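Local coordinates for protein ComZ (Thermus thermophilus, PDB 6QVI) that is a competence-associated pilin that probably acts as a DNA receptor at the pilus tip during natural transformation, at residues 456-461 with 473-478; 148-153 with 160-165. All coordinates share one frame; numbering follows the deposited sequence.

Interaction 1: 456-461 with 473-478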
ATOM      1  N   GLY A 456     -17.576   5.903   0.428  1.00 58.47           N
ATOM      2  CA  GLY A 456     -18.538   6.022  -0.646  1.00 50.22           C
ATOM      3  C   GLY A 456     -17.848   6.277  -1.969  1.00 61.52           C
ATOM      4  O   GLY A 456     -17.192   5.366  -2.494  1.00 71.05           O
ATOM      5  N   THR A 457     -17.930   7.494  -2.512  1.00 67.12           N
ATOM      6  CA  THR A 457     -17.273   7.782  -3.776  1.00 68.38           C
ATOM      7  C   THR A 457     -16.325   8.962  -3.594  1.00 65.51           C
ATOM      8  O   THR A 457     -16.592   9.892  -2.819  1.00 63.46           O
ATOM      9  CB  THR A 457     -18.286   8.052  -4.946  1.00 60.32           C
ATOM     10  OG1 THR A 457     -18.622   9.446  -4.999  1.00 60.96           O
ATOM     11  CG2 THR A 457     -19.551   7.165  -4.815  1.00 51.16           C
ATOM     12  N   PHE A 458     -15.306   9.033  -4.412  1.00 59.35           N
ATOM     13  CA  PHE A 458     -14.410  10.141  -4.331  1.00 60.03           C
ATOM     14  C   PHE A 458     -14.545  10.925  -5.590  1.00 64.12           C
ATOM     15  O   PHE A 458     -14.213  10.427  -6.616  1.00 62.52           O
ATOM     16  CB  PHE A 458     -13.022   9.625  -4.252  1.00 45.49           C
ATOM     17  CG  PHE A 458     -11.994  10.633  -4.531  1.00 47.63           C
ATOM     18  CD1 PHE A 458     -11.302  11.186  -3.526  1.00 48.76           C
ATOM     19  CD2 PHE A 458     -11.698  10.979  -5.793  1.00 51.98           C
ATOM     20  CE1 PHE A 458     -10.335  12.101  -3.768  1.00 53.60           C
ATOM     21  CE2 PHE A 458     -10.727  11.886  -6.056  1.00 61.99           C
ATOM     22  CZ  PHE A 458     -10.044  12.454  -5.039  1.00 55.84           C
ATOM     23  N   ARG A 459     -15.040  12.152  -5.497  1.00 59.96           N
ATOM     24  CA  ARG A 459     -15.226  13.015  -6.642  1.00 64.59           C
ATOM     25  C   ARG A 459     -14.112  13.988  -6.779  1.00 66.10           C
ATOM     26  O   ARG A 459     -13.525  14.405  -5.828  1.00 61.72           O
ATOM     27  CB  ARG A 459     -16.513  13.801  -6.550  1.00 76.07           C
ATOM     28  CG  ARG A 459     -17.755  12.956  -6.629  1.00 78.74           C
ATOM     29  CD  ARG A 459     -19.000  13.770  -6.865  1.00 70.37           C
ATOM     30  NE  ARG A 459     -20.120  12.885  -7.082  1.00 68.63           N
ATOM     31  CZ  ARG A 459     -20.710  12.225  -6.118  1.00 71.50           C
ATOM     32  NH1 ARG A 459     -20.284  12.369  -4.894  1.00 65.65           N
ATOM     33  NH2 ARG A 459     -21.713  11.423  -6.371  1.00 79.33           N
ATOM     34  N   VAL A 460     -13.841  14.365  -8.005  1.00 56.81           N
ATOM     35  CA  VAL A 460     -12.788  15.293  -8.289  1.00 66.34           C
ATOM     36  C   VAL A 460     -13.160  16.014  -9.568  1.00 72.85           C
ATOM     37  O   VAL A 460     -13.906  15.518 -10.373  1.00 82.85           O
ATOM     38  CB  VAL A 460     -11.482  14.547  -8.411  1.00 69.31           C
ATOM     39  CG1 VAL A 460     -11.511  13.668  -9.622  1.00 77.70           C
ATOM     40  CG2 VAL A 460     -10.298  15.467  -8.399  1.00 65.98           C
ATOM     41  N   VAL A 461     -12.677  17.223  -9.712  1.00 69.81           N
ATOM     42  CA  VAL A 461     -12.959  18.066 -10.859  1.00 81.32           C
ATOM     43  C   VAL A 461     -11.828  17.952 -11.878  1.00 80.41           C
ATOM     44  O   VAL A 461     -10.655  17.790 -11.508  1.00 71.40           O
ATOM     45  CB  VAL A 461     -13.141  19.511 -10.374  1.00 92.56           C
ATOM     46  CG1 VAL A 461     -14.557  19.721  -9.803  1.00 95.40           C
ATOM     47  CG2 VAL A 461     -12.145  19.726  -9.257  1.00 87.75           C
ATOM     48  N   ASN A 473     -14.835   3.304  -2.909  1.00 51.77           N
ATOM     49  CA  ASN A 473     -15.718   2.335  -3.513  1.00 49.91           C
ATOM     50  C   ASN A 473     -16.062   2.720  -4.935  1.00 56.78           C
ATOM     51  O   ASN A 473     -16.308   1.824  -5.759  1.00 63.78           O
ATOM     52  CB  ASN A 473     -16.980   2.210  -2.665  1.00 52.94           C
ATOM     53  CG  ASN A 473     -17.795   1.020  -3.051  1.00 70.83           C
ATOM     54  OD1 ASN A 473     -18.638   1.096  -3.952  1.00 77.59           O
ATOM     55  ND2 ASN A 473     -17.514  -0.119  -2.414  1.00 77.26           N
ATOM     56  N   GLN A 474     -15.995   4.022  -5.244  1.00 57.27           N
ATOM     57  CA  GLN A 474     -16.219   4.549  -6.584  1.00 59.85           C
ATOM     58  C   GLN A 474     -15.405   5.825  -6.759  1.00 55.39           C
ATOM     59  O   GLN A 474     -15.246   6.611  -5.823  1.00 59.65           O
ATOM     60  CB  GLN A 474     -17.686   4.858  -6.844  1.00 71.10           C
ATOM     61  CG  GLN A 474     -18.556   3.703  -7.261  1.00 86.01           C
ATOM     62  CD  GLN A 474     -19.907   4.190  -7.805  1.00104.24           C
ATOM     63  OE1 GLN A 474     -20.959   3.653  -7.447  1.00116.85           O
ATOM     64  NE2 GLN A 474     -19.875   5.205  -8.685  1.00 94.69           N
ATOM     65  N   PHE A 475     -14.946   6.056  -7.969  1.00 48.46           N
ATOM     66  CA  PHE A 475     -14.165   7.218  -8.327  1.00 57.51           C
ATOM     67  C   PHE A 475     -14.944   7.887  -9.420  1.00 73.06           C
ATOM     68  O   PHE A 475     -15.484   7.220 -10.268  1.00 72.83           O
ATOM     69  CB  PHE A 475     -12.826   6.776  -8.850  1.00 60.59           C
ATOM     70  CG  PHE A 475     -11.898   7.881  -9.206  1.00 57.64           C
ATOM     71  CD1 PHE A 475     -12.012   8.529 -10.384  1.00 60.90           C
ATOM     72  CD2 PHE A 475     -10.874   8.204  -8.388  1.00 57.14           C
ATOM     73  CE1 PHE A 475     -11.146   9.514 -10.716  1.00 58.07           C
ATOM     74  CE2 PHE A 475     -10.003   9.192  -8.709  1.00 49.85           C
ATOM     75  CZ  PHE A 475     -10.134   9.840  -9.877  1.00 53.50           C
ATOM     76  N   CYS A 476     -15.020   9.209  -9.385  1.00 77.46           N
ATOM     77  CA  CYS A 476     -15.799   9.953 -10.345  1.00 79.06           C
ATOM     78  C   CYS A 476     -15.242  11.328 -10.636  1.00 76.15           C
ATOM     79  O   CYS A 476     -14.719  11.982  -9.775  1.00 74.27           O
ATOM     80  CB  CYS A 476     -17.190  10.053  -9.781  1.00 90.34           C
ATOM     81  SG  CYS A 476     -18.292  11.230 -10.527  1.00116.32           S
ATOM     82  N   THR A 477     -15.341  11.754 -11.879  1.00 73.94           N
ATOM     83  CA  THR A 477     -14.824  13.046 -12.276  1.00 80.91           C
ATOM     84  C   THR A 477     -15.944  13.931 -12.708  1.00 82.76           C
ATOM     85  O   THR A 477     -16.903  13.469 -13.250  1.00 86.68           O
ATOM     86  CB  THR A 477     -13.862  12.886 -13.424  1.00 85.05           C
ATOM     87  OG1 THR A 477     -13.022  11.788 -13.135  1.00 83.24           O
ATOM     88  CG2 THR A 477     -13.000  14.067 -13.538  1.00 88.37           C
ATOM     89  N   THR A 478     -15.837  15.218 -12.462  1.00 83.25           N
ATOM     90  CA  THR A 478     -16.921  16.087 -12.837  1.00 86.94           C
ATOM     91  C   THR A 478     -16.445  17.237 -13.625  1.00 89.21           C
ATOM     92  O   THR A 478     -15.273  17.579 -13.566  1.00 86.40           O
ATOM     93  CB  THR A 478     -17.566  16.699 -11.624  1.00 87.18           C
ATOM     94  OG1 THR A 478     -16.544  17.032 -10.691  1.00 81.59           O
ATOM     95  CG2 THR A 478     -18.518  15.745 -11.034  1.00 86.22           C
TER

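Interaction 2: 148-153 with 160-165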
ATOM      1  N   LYS A 148     -20.449   0.947 -11.963  1.00 81.99           N
ATOM      2  CA  LYS A 148     -19.388   1.756 -12.558  1.00 88.05           C
ATOM      3  C   LYS A 148     -18.370   2.080 -11.464  1.00 85.46           C
ATOM      4  O   LYS A 148     -18.750   2.483 -10.362  1.00 85.07           O
ATOM      5  CB  LYS A 148     -19.951   3.026 -13.219  1.00 99.50           C
ATOM      6  CG  LYS A 148     -20.933   2.772 -14.456  1.00110.23           C
ATOM      7  CD  LYS A 148     -20.254   1.912 -15.570  1.00113.44           C
ATOM      8  CE  LYS A 148     -21.110   1.436 -16.794  1.00115.58           C
ATOM      9  NZ  LYS A 148     -20.628   1.934 -18.160  1.00117.23           N
ATOM     10  N   TRP A 149     -17.082   1.866 -11.742  1.00 89.36           N
ATOM     11  CA  TRP A 149     -16.028   2.021 -10.736  1.00 87.14           C
ATOM     12  C   TRP A 149     -15.135   3.218 -10.989  1.00 96.38           C
ATOM     13  O   TRP A 149     -14.529   3.720 -10.051  1.00 99.92           O
ATOM     14  CB  TRP A 149     -15.133   0.759 -10.655  1.00 78.45           C
ATOM     15  CG  TRP A 149     -15.805  -0.440 -10.025  1.00 82.23           C
ATOM     16  CD1 TRP A 149     -15.653  -0.932  -8.727  1.00 83.16           C
ATOM     17  CD2 TRP A 149     -16.786  -1.272 -10.645  1.00 84.82           C
ATOM     18  NE1 TRP A 149     -16.466  -2.048  -8.538  1.00 76.90           N
ATOM     19  CE2 TRP A 149     -17.170  -2.268  -9.698  1.00 85.02           C
ATOM     20  CE3 TRP A 149     -17.376  -1.279 -11.922  1.00 82.31           C
ATOM     21  CZ2 TRP A 149     -18.119  -3.248 -10.004  1.00 90.28           C
ATOM     22  CZ3 TRP A 149     -18.313  -2.243 -12.219  1.00 84.61           C
ATOM     23  CH2 TRP A 149     -18.681  -3.216 -11.266  1.00 89.35           C
ATOM     24  N   LEU A 150     -15.036   3.636 -12.235  1.00 99.35           N
ATOM     25  CA  LEU A 150     -14.254   4.791 -12.596  1.00 94.00           C
ATOM     26  C   LEU A 150     -15.077   5.459 -13.656  1.00 95.84           C
ATOM     27  O   LEU A 150     -15.298   4.905 -14.691  1.00 97.86           O
ATOM     28  CB  LEU A 150     -12.889   4.388 -13.124  1.00 85.36           C
ATOM     29  CG  LEU A 150     -11.973   3.755 -12.072  1.00 83.21           C
ATOM     30  CD1 LEU A 150     -12.068   2.248 -12.068  1.00 70.18           C
ATOM     31  CD2 LEU A 150     -10.535   4.189 -12.177  1.00 81.60           C
ATOM     32  N   ASN A 151     -15.572   6.645 -13.377  1.00100.27           N
ATOM     33  CA  ASN A 151     -16.407   7.338 -14.324  1.00112.22           C
ATOM     34  C   ASN A 151     -15.877   8.676 -14.645  1.00108.18           C
ATOM     35  O   ASN A 151     -15.841   9.525 -13.798  1.00111.89           O
ATOM     36  CB  ASN A 151     -17.768   7.553 -13.723  1.00123.26           C
ATOM     37  CG  ASN A 151     -18.680   6.406 -13.983  1.00132.93           C
ATOM     38  OD1 ASN A 151     -19.834   6.410 -13.580  1.00132.59           O
ATOM     39  ND2 ASN A 151     -18.165   5.401 -14.663  1.00136.08           N
ATOM     40  N   GLY A 152     -15.506   8.888 -15.884  1.00101.42           N
ATOM     41  CA  GLY A 152     -14.992  10.171 -16.261  1.00 98.21           C
ATOM     42  C   GLY A 152     -13.522  10.062 -16.443  1.00 85.60           C
ATOM     43  O   GLY A 152     -12.890   9.231 -15.868  1.00 87.20           O
ATOM     44  N   GLY A 153     -12.971  10.970 -17.204  1.00 89.24           N
ATOM     45  CA  GLY A 153     -11.574  10.955 -17.516  1.00 87.89           C
ATOM     46  C   GLY A 153     -10.617  10.886 -16.390  1.00 82.47           C
ATOM     47  O   GLY A 153     -10.842  11.410 -15.331  1.00 87.67           O
ATOM     48  N   VAL A 160      -3.931   0.716 -10.556  1.00 50.98           N
ATOM     49  CA  VAL A 160      -5.334   0.812 -10.257  1.00 61.40           C
ATOM     50  C   VAL A 160      -5.824  -0.600 -10.003  1.00 58.94           C
ATOM     51  O   VAL A 160      -5.733  -1.424 -10.846  1.00 64.79           O
ATOM     52  CB  VAL A 160      -6.212   1.522 -11.299  1.00 58.70           C
ATOM     53  CG1 VAL A 160      -5.439   2.308 -12.303  1.00 71.83           C
ATOM     54  CG2 VAL A 160      -7.148   0.577 -11.972  1.00 56.69           C
ATOM     55  N   TYR A 161      -6.315  -0.866  -8.808  1.00 56.11           N
ATOM     56  CA  TYR A 161      -6.819  -2.159  -8.413  1.00 55.89           C
ATOM     57  C   TYR A 161      -8.300  -2.024  -8.277  1.00 58.24           C
ATOM     58  O   TYR A 161      -8.762  -1.096  -7.703  1.00 51.29           O
ATOM     59  CB  TYR A 161      -6.214  -2.516  -7.059  1.00 43.91           C
ATOM     60  CG  TYR A 161      -6.535  -3.879  -6.474  1.00 64.36           C
ATOM     61  CD1 TYR A 161      -7.803  -4.231  -6.150  1.00 63.63           C
ATOM     62  CD2 TYR A 161      -5.542  -4.775  -6.185  1.00 60.13           C
ATOM     63  CE1 TYR A 161      -8.085  -5.449  -5.604  1.00 71.31           C
ATOM     64  CE2 TYR A 161      -5.817  -5.989  -5.630  1.00 53.99           C
ATOM     65  CZ  TYR A 161      -7.093  -6.315  -5.347  1.00 63.33           C
ATOM     66  OH  TYR A 161      -7.387  -7.512  -4.799  1.00 53.59           O
ATOM     67  N   VAL A 162      -9.057  -2.930  -8.842  1.00 51.29           N
ATOM     68  CA  VAL A 162     -10.477  -2.863  -8.723  1.00 58.96           C
ATOM     69  C   VAL A 162     -10.925  -4.200  -8.218  1.00 63.42           C
ATOM     70  O   VAL A 162     -10.446  -5.189  -8.682  1.00 75.01           O
ATOM     71  CB  VAL A 162     -11.098  -2.638 -10.081  1.00 59.58           C
ATOM     72  CG1 VAL A 162     -12.590  -2.644  -9.976  1.00 45.65           C
ATOM     73  CG2 VAL A 162     -10.635  -1.333 -10.647  1.00 46.11           C
ATOM     74  N   VAL A 163     -11.830  -4.258  -7.259  1.00 57.62           N
ATOM     75  CA  VAL A 163     -12.254  -5.563  -6.805  1.00 63.96           C
ATOM     76  C   VAL A 163     -13.386  -6.155  -7.617  1.00 68.68           C
ATOM     77  O   VAL A 163     -13.311  -7.291  -7.981  1.00 70.61           O
ATOM     78  CB  VAL A 163     -12.404  -5.701  -5.276  1.00 49.24           C
ATOM     79  CG1 VAL A 163     -11.866  -4.519  -4.549  1.00 47.22           C
ATOM     80  CG2 VAL A 163     -13.790  -6.043  -4.835  1.00 62.94           C
ATOM     81  N   GLY A 164     -14.408  -5.394  -7.947  1.00 51.89           N
ATOM     82  CA  GLY A 164     -15.487  -5.932  -8.738  1.00 61.62           C
ATOM     83  C   GLY A 164     -16.618  -6.524  -7.946  1.00 66.27           C
ATOM     84  O   GLY A 164     -16.632  -6.428  -6.753  1.00 66.33           O
ATOM     85  N   ASN A 165     -17.565  -7.146  -8.622  1.00 71.09           N
ATOM     86  CA  ASN A 165     -18.700  -7.751  -7.962  1.00 79.96           C
ATOM     87  C   ASN A 165     -18.633  -9.243  -8.110  1.00 83.51           C
ATOM     88  O   ASN A 165     -18.978  -9.779  -9.129  1.00 86.64           O
ATOM     89  CB  ASN A 165     -19.982  -7.229  -8.579  1.00 88.54           C
ATOM     90  CG  ASN A 165     -21.210  -7.939  -8.081  1.00 89.53           C
ATOM     91  OD1 ASN A 165     -21.146  -8.824  -7.245  1.00 94.61           O
ATOM     92  ND2 ASN A 165     -22.345  -7.543  -8.597  1.00 88.14           N
TER

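Interaction 1: 456-461 with 473-478
The phenyl rings of F458 and F475 are nearly parallel, their planes at 24°, but so offset that little of one covers the other, with centroids separated by 5.5 Å. Their closest approach is oblique, F458 CD2 lying 3.8 Å from F475 CE2. Both CG atoms stand anti to the backbone N (chi1 164° in F458, -178° in F475), which makes the two side chains lean the same way. F475 CZ also meets V460 CG1, and V470 of strand 469-472 packs against both phenylalanine side chains. With an alanine here instead of F475, F458 CD2 and V460 CG1 would probably lose their shared apolar neighbour, opening a gap beside V470. On the opposite sheet face, T457 OG1 sits over one face of the R459 guanidinium, displaced toward its rim; NH1 of that group forms a salt bridge with D440. C476 lies level with R459 and is disulfide-bonded to C486. The backbones pair in parallel: F458 N donates to Q474 O (2.8 Å), C476 N to F458 O (3.1 Å) and T478 N to V460 O (2.9 Å). Parallel strands in register on successive coils, here with one phenylalanine beside another, are characteristic of a beta-solenoid.

Interaction 2: 148-153 with 160-165
V162 presses a methyl onto the indole of W149, and this is the close part of the contact. V162 CG1 lies over the face of the five-membered ring of W149, 4.0 Å from its centroid and 24° off the normal, in a CH-pi contact; its nearest ring atom is W149 CD1, at 3.7 Å. The valine serves two neighbours. With CG1 anti to the backbone N (chi1 177°), V162 CG2 is left to meet L150 CD1 at 4.1 Å. V173 of strand 172-176 touches both W149 and V162, enlarging the apolar cluster. The two segments are not paired as strands. In the beta-solenoid domain 150-151 lies beside strand 474-478, whereas 160-162 lies between strands 139-141 and 212-214, so the two are joined by packing of side chains, and of one ring on backbone. The packing is looser toward the far end of the indole. There W149 CZ2 approaches only backbone, with G164 CA at 4.0 Å and N165 N at 4.2 Å. W149 NE1, in the five-membered ring, makes a weak hydrogen bond to G142 O. N165, partly exposed, turns its OD1 to the backbone N of N167. Within 148-153, partly exposed N151 bonds through ND2 to L150 O from above the carbonyl plane (2.9 Å).

Strand 474-478 is the element that joins the two contacts: it pairs with 457-461 in interaction 1 and, through its other edge, with 150-151 of interaction 2. T477 N lies 3.0 Å from N151 O, a probable hydrogen bond, and T477 OG1 probably bonds to G153 O as well. Interaction 1 is the more extensive and mixed in character, combining a continuous backbone ladder with an apolar face and a more polar one whose T457, R459 and Q474 are partly exposed. Interaction 2 is smaller and chiefly buried, relying on apolar side chains between strands that are not neighbours. One therefore stacks successive coils, while the other depends on an aromatic ring set against a valine.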